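Local coordinates for hypothetical glycoside hydrolase (Parabacteroides distasonis, PDB 3TAW), which is of unknown function but belongs to a glycoside-hydrolase-like family with the five-bladed beta-propeller fold, at residues K302-P307 and W334-G339. Residues are numbered along the deposited sequence; the frame is centred on the assembly and turned at random.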
ATOM      1  N   LYS A 302      -9.430  16.115  -8.509  1.00 17.37           N
ATOM      2  CA  LYS A 302     -10.397  15.024  -8.629  1.00 18.21           C
ATOM      3  C   LYS A 302      -9.635  13.703  -8.718  1.00 16.97           C
ATOM      4  O   LYS A 302      -8.492  13.672  -9.189  1.00 16.57           O
ATOM      5  CB  LYS A 302     -11.234  15.192  -9.889  1.00 20.07           C
ATOM      6  CG  LYS A 302     -12.109  16.443  -9.893  1.00 22.35           C
ATOM      7  CD  LYS A 302     -12.935  16.535 -11.148  1.00 25.12           C
ATOM      8  CE  LYS A 302     -13.484  17.933 -11.301  1.00 27.50           C
ATOM      9  NZ  LYS A 302     -14.469  18.030 -12.417  1.00 30.96           N
ATOM     10  N   PRO A 303     -10.264  12.611  -8.273  1.00 16.68           N
ATOM     11  CA  PRO A 303      -9.565  11.324  -8.270  1.00 16.16           C
ATOM     12  C   PRO A 303      -9.284  10.817  -9.684  1.00 16.15           C
ATOM     13  O   PRO A 303     -10.037  11.129 -10.611  1.00 17.48           O
ATOM     14  CB  PRO A 303     -10.539  10.394  -7.543  1.00 16.43           C
ATOM     15  CG  PRO A 303     -11.876  11.024  -7.680  1.00 16.94           C
ATOM     16  CD  PRO A 303     -11.644  12.497  -7.777  1.00 16.96           C
ATOM     17  N   PHE A 304      -8.203  10.066  -9.844  1.00 15.36           N
ATOM     18  CA  PHE A 304      -7.839   9.496 -11.146  1.00 15.49           C
ATOM     19  C   PHE A 304      -8.431   8.089 -11.264  1.00 15.79           C
ATOM     20  O   PHE A 304      -8.415   7.521 -12.334  1.00 17.17           O
ATOM     21  CB  PHE A 304      -6.338   9.463 -11.383  1.00 15.28           C
ATOM     22  CG  PHE A 304      -5.608   8.428 -10.591  1.00 14.25           C
ATOM     23  CD1 PHE A 304      -5.213   8.678  -9.298  1.00 14.16           C
ATOM     24  CD2 PHE A 304      -5.288   7.207 -11.146  1.00 14.46           C
ATOM     25  CE1 PHE A 304      -4.552   7.718  -8.561  1.00 13.48           C
ATOM     26  CE2 PHE A 304      -4.605   6.246 -10.426  1.00 13.92           C
ATOM     27  CZ  PHE A 304      -4.231   6.505  -9.124  1.00 13.84           C
ATOM     28  N   LEU A 305      -8.955   7.562 -10.165  1.00 15.42           N
ATOM     29  CA  LEU A 305      -9.615   6.249 -10.146  1.00 15.46           C
ATOM     30  C   LEU A 305     -10.713   6.303  -9.088  1.00 15.77           C
ATOM     31  O   LEU A 305     -10.473   6.797  -8.001  1.00 15.20           O
ATOM     32  CB  LEU A 305      -8.613   5.160  -9.791  1.00 14.86           C
ATOM     33  CG  LEU A 305      -9.001   3.691 -10.032  1.00 15.27           C
ATOM     34  CD1 LEU A 305      -9.006   3.366 -11.532  1.00 15.59           C
ATOM     35  CD2 LEU A 305      -8.021   2.760  -9.286  1.00 14.57           C
ATOM     36  N   GLN A 306     -11.904   5.799  -9.408  1.00 16.07           N
ATOM     37  CA  GLN A 306     -13.017   5.790  -8.454  1.00 17.04           C
ATOM     38  C   GLN A 306     -13.803   4.487  -8.592  1.00 16.73           C
ATOM     39  O   GLN A 306     -13.738   3.841  -9.642  1.00 16.31           O
ATOM     40  CB  GLN A 306     -13.948   7.002  -8.680  1.00 18.50           C
ATOM     41  CG  GLN A 306     -14.734   6.962  -9.984  1.00 20.64           C
ATOM     42  CD  GLN A 306     -15.771   8.087 -10.097  1.00 22.94           C
ATOM     43  OE1 GLN A 306     -15.688   8.897 -11.006  1.00 28.45           O
ATOM     44  NE2 GLN A 306     -16.727   8.138  -9.182  1.00 22.87           N
ATOM     45  N   PRO A 307     -14.503   4.079  -7.523  1.00 16.94           N
ATOM     46  CA  PRO A 307     -15.324   2.863  -7.644  1.00 17.41           C
ATOM     47  C   PRO A 307     -16.333   2.976  -8.786  1.00 18.49           C
ATOM     48  O   PRO A 307     -17.089   3.959  -8.872  1.00 19.39           O
ATOM     49  CB  PRO A 307     -15.999   2.759  -6.290  1.00 17.64           C
ATOM     50  CG  PRO A 307     -15.056   3.425  -5.357  1.00 17.17           C
ATOM     51  CD  PRO A 307     -14.525   4.603  -6.142  1.00 17.00           C
ATOM     52  N   TRP A 334       2.356   0.401 -17.261  1.00 15.15           N
ATOM     53  CA  TRP A 334       2.160   0.431 -15.821  1.00 14.83           C
ATOM     54  C   TRP A 334       0.953  -0.407 -15.447  1.00 14.17           C
ATOM     55  O   TRP A 334      -0.115  -0.236 -16.028  1.00 14.95           O
ATOM     56  CB  TRP A 334       1.919   1.846 -15.355  1.00 14.73           C
ATOM     57  CG  TRP A 334       3.087   2.722 -15.508  1.00 15.60           C
ATOM     58  CD1 TRP A 334       3.339   3.556 -16.544  1.00 16.14           C
ATOM     59  CD2 TRP A 334       4.174   2.870 -14.592  1.00 15.47           C
ATOM     60  NE1 TRP A 334       4.528   4.211 -16.351  1.00 16.36           N
ATOM     61  CE2 TRP A 334       5.057   3.830 -15.153  1.00 16.16           C
ATOM     62  CE3 TRP A 334       4.500   2.285 -13.374  1.00 15.53           C
ATOM     63  CZ2 TRP A 334       6.235   4.209 -14.532  1.00 16.12           C
ATOM     64  CZ3 TRP A 334       5.687   2.678 -12.744  1.00 15.97           C
ATOM     65  CH2 TRP A 334       6.533   3.631 -13.346  1.00 15.80           C
ATOM     66  N   TYR A 335       1.148  -1.307 -14.485  1.00 13.44           N
ATOM     67  CA  TYR A 335       0.096  -2.127 -13.928  1.00 12.84           C
ATOM     68  C   TYR A 335      -0.118  -1.713 -12.475  1.00 12.29           C
ATOM     69  O   TYR A 335       0.799  -1.796 -11.654  1.00 12.81           O
ATOM     70  CB  TYR A 335       0.478  -3.609 -14.000  1.00 12.67           C
ATOM     71  CG  TYR A 335       0.556  -4.133 -15.412  1.00 13.18           C
ATOM     72  CD1 TYR A 335       1.688  -3.919 -16.192  1.00 13.59           C
ATOM     73  CD2 TYR A 335      -0.514  -4.812 -15.986  1.00 13.52           C
ATOM     74  CE1 TYR A 335       1.752  -4.385 -17.499  1.00 14.45           C
ATOM     75  CE2 TYR A 335      -0.458  -5.282 -17.293  1.00 14.40           C
ATOM     76  CZ  TYR A 335       0.692  -5.066 -18.050  1.00 14.80           C
ATOM     77  OH  TYR A 335       0.760  -5.519 -19.379  1.00 16.78           O
ATOM     78  N   LEU A 336      -1.324  -1.239 -12.198  1.00 12.45           N
ATOM     79  CA  LEU A 336      -1.751  -0.712 -10.899  1.00 11.96           C
ATOM     80  C   LEU A 336      -2.725  -1.694 -10.251  1.00 11.79           C
ATOM     81  O   LEU A 336      -3.738  -2.015 -10.845  1.00 12.27           O
ATOM     82  CB  LEU A 336      -2.457   0.636 -11.105  1.00 11.90           C
ATOM     83  CG  LEU A 336      -3.044   1.302  -9.869  1.00 11.91           C
ATOM     84  CD1 LEU A 336      -1.917   1.742  -8.905  1.00 11.43           C
ATOM     85  CD2 LEU A 336      -3.961   2.463 -10.248  1.00 12.27           C
ATOM     86  N   TYR A 337      -2.367  -2.202  -9.061  1.00 11.52           N
ATOM     87  CA  TYR A 337      -3.157  -3.192  -8.330  1.00 11.01           C
ATOM     88  C   TYR A 337      -3.807  -2.513  -7.134  1.00 11.24           C
ATOM     89  O   TYR A 337      -3.141  -1.784  -6.394  1.00 10.51           O
ATOM     90  CB  TYR A 337      -2.296  -4.388  -7.905  1.00 11.06           C
ATOM     91  CG  TYR A 337      -1.822  -5.116  -9.143  1.00 10.76           C
ATOM     92  CD1 TYR A 337      -2.662  -6.002  -9.821  1.00 10.90           C
ATOM     93  CD2 TYR A 337      -0.589  -4.826  -9.712  1.00 10.92           C
ATOM     94  CE1 TYR A 337      -2.253  -6.614 -10.999  1.00 11.35           C
ATOM     95  CE2 TYR A 337      -0.175  -5.430 -10.909  1.00 11.48           C
ATOM     96  CZ  TYR A 337      -1.007  -6.330 -11.543  1.00 11.43           C
ATOM     97  OH  TYR A 337      -0.587  -6.891 -12.738  1.00 12.20           O
ATOM     98  N   TYR A 338      -5.109  -2.734  -6.987  1.00 11.34           N
ATOM     99  CA  TYR A 338      -5.856  -2.070  -5.959  1.00 11.50           C
ATOM    100  C   TYR A 338      -6.883  -2.982  -5.305  1.00 12.06           C
ATOM    101  O   TYR A 338      -7.386  -3.948  -5.919  1.00 12.89           O
ATOM    102  CB  TYR A 338      -6.501  -0.790  -6.522  1.00 11.96           C
ATOM    103  CG  TYR A 338      -7.447  -0.962  -7.699  1.00 12.20           C
ATOM    104  CD1 TYR A 338      -6.977  -0.966  -9.005  1.00 12.70           C
ATOM    105  CD2 TYR A 338      -8.815  -1.061  -7.502  1.00 12.72           C
ATOM    106  CE1 TYR A 338      -7.828  -1.102 -10.080  1.00 12.78           C
ATOM    107  CE2 TYR A 338      -9.691  -1.196  -8.568  1.00 13.12           C
ATOM    108  CZ  TYR A 338      -9.192  -1.202  -9.851  1.00 13.26           C
ATOM    109  OH  TYR A 338     -10.036  -1.328 -10.921  1.00 14.51           O
ATOM    110  N   GLY A 339      -7.205  -2.668  -4.057  1.00 11.57           N
ATOM    111  CA  GLY A 339      -8.250  -3.374  -3.328  1.00 11.92           C
ATOM    112  C   GLY A 339      -9.607  -2.861  -3.798  1.00 12.52           C
ATOM    113  O   GLY A 339      -9.762  -1.666  -4.077  1.00 12.76           O
TER
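Leu305 meets Leu336 and Tyr338, and Phe304 meets Leu336, where the loop after strand 296-299 passes over the middle strand of the antiparallel sheet 322-350. In a five-bladed beta-propeller, the fold of this clan, neighbouring blades pack through apolar side chains, and here the loop that follows strand 296-299, probably the link into the last blade, brings Phe304 and Leu305 against strand 333-340.

One contact is a CH-pi interaction. Leu305 CD2 sits over the middle of one face of the Tyr338 ring, 3.9 Å from its centroid and only 11° off the ring normal. The methyl thus meets the pi cloud nearly head-on. Tyr338 offers this face because its CG lies between the backbone N and the carbonyl carbon (chi1 59°), while its hydroxyl is hydrogen-bonded to Glu312, so the ring is tied at its far end as well, which probably limits its tilt.

The remaining contacts are apolar and converge on one branch of Leu336. Its CD2 stands 3.8 Å from Phe304 CE2, near the plane of the phenyl ring, so the methyl meets an edge rather than a face. One face of the phenyl ring is instead covered toward its rim by Leu305 CB, from the next residue in the same loop.

Two further strands complete the surroundings. Backbone hydrogen bonds join Phe304 and Leu305 to Ala283 on strand 281-288, whereas Leu305 also packs on Val322 and Val324 of strand 322-330. The same Leu305 methyl that lies on the tyrosine reaches Leu336 as well, the two CD2 atoms being 4.2 Å apart.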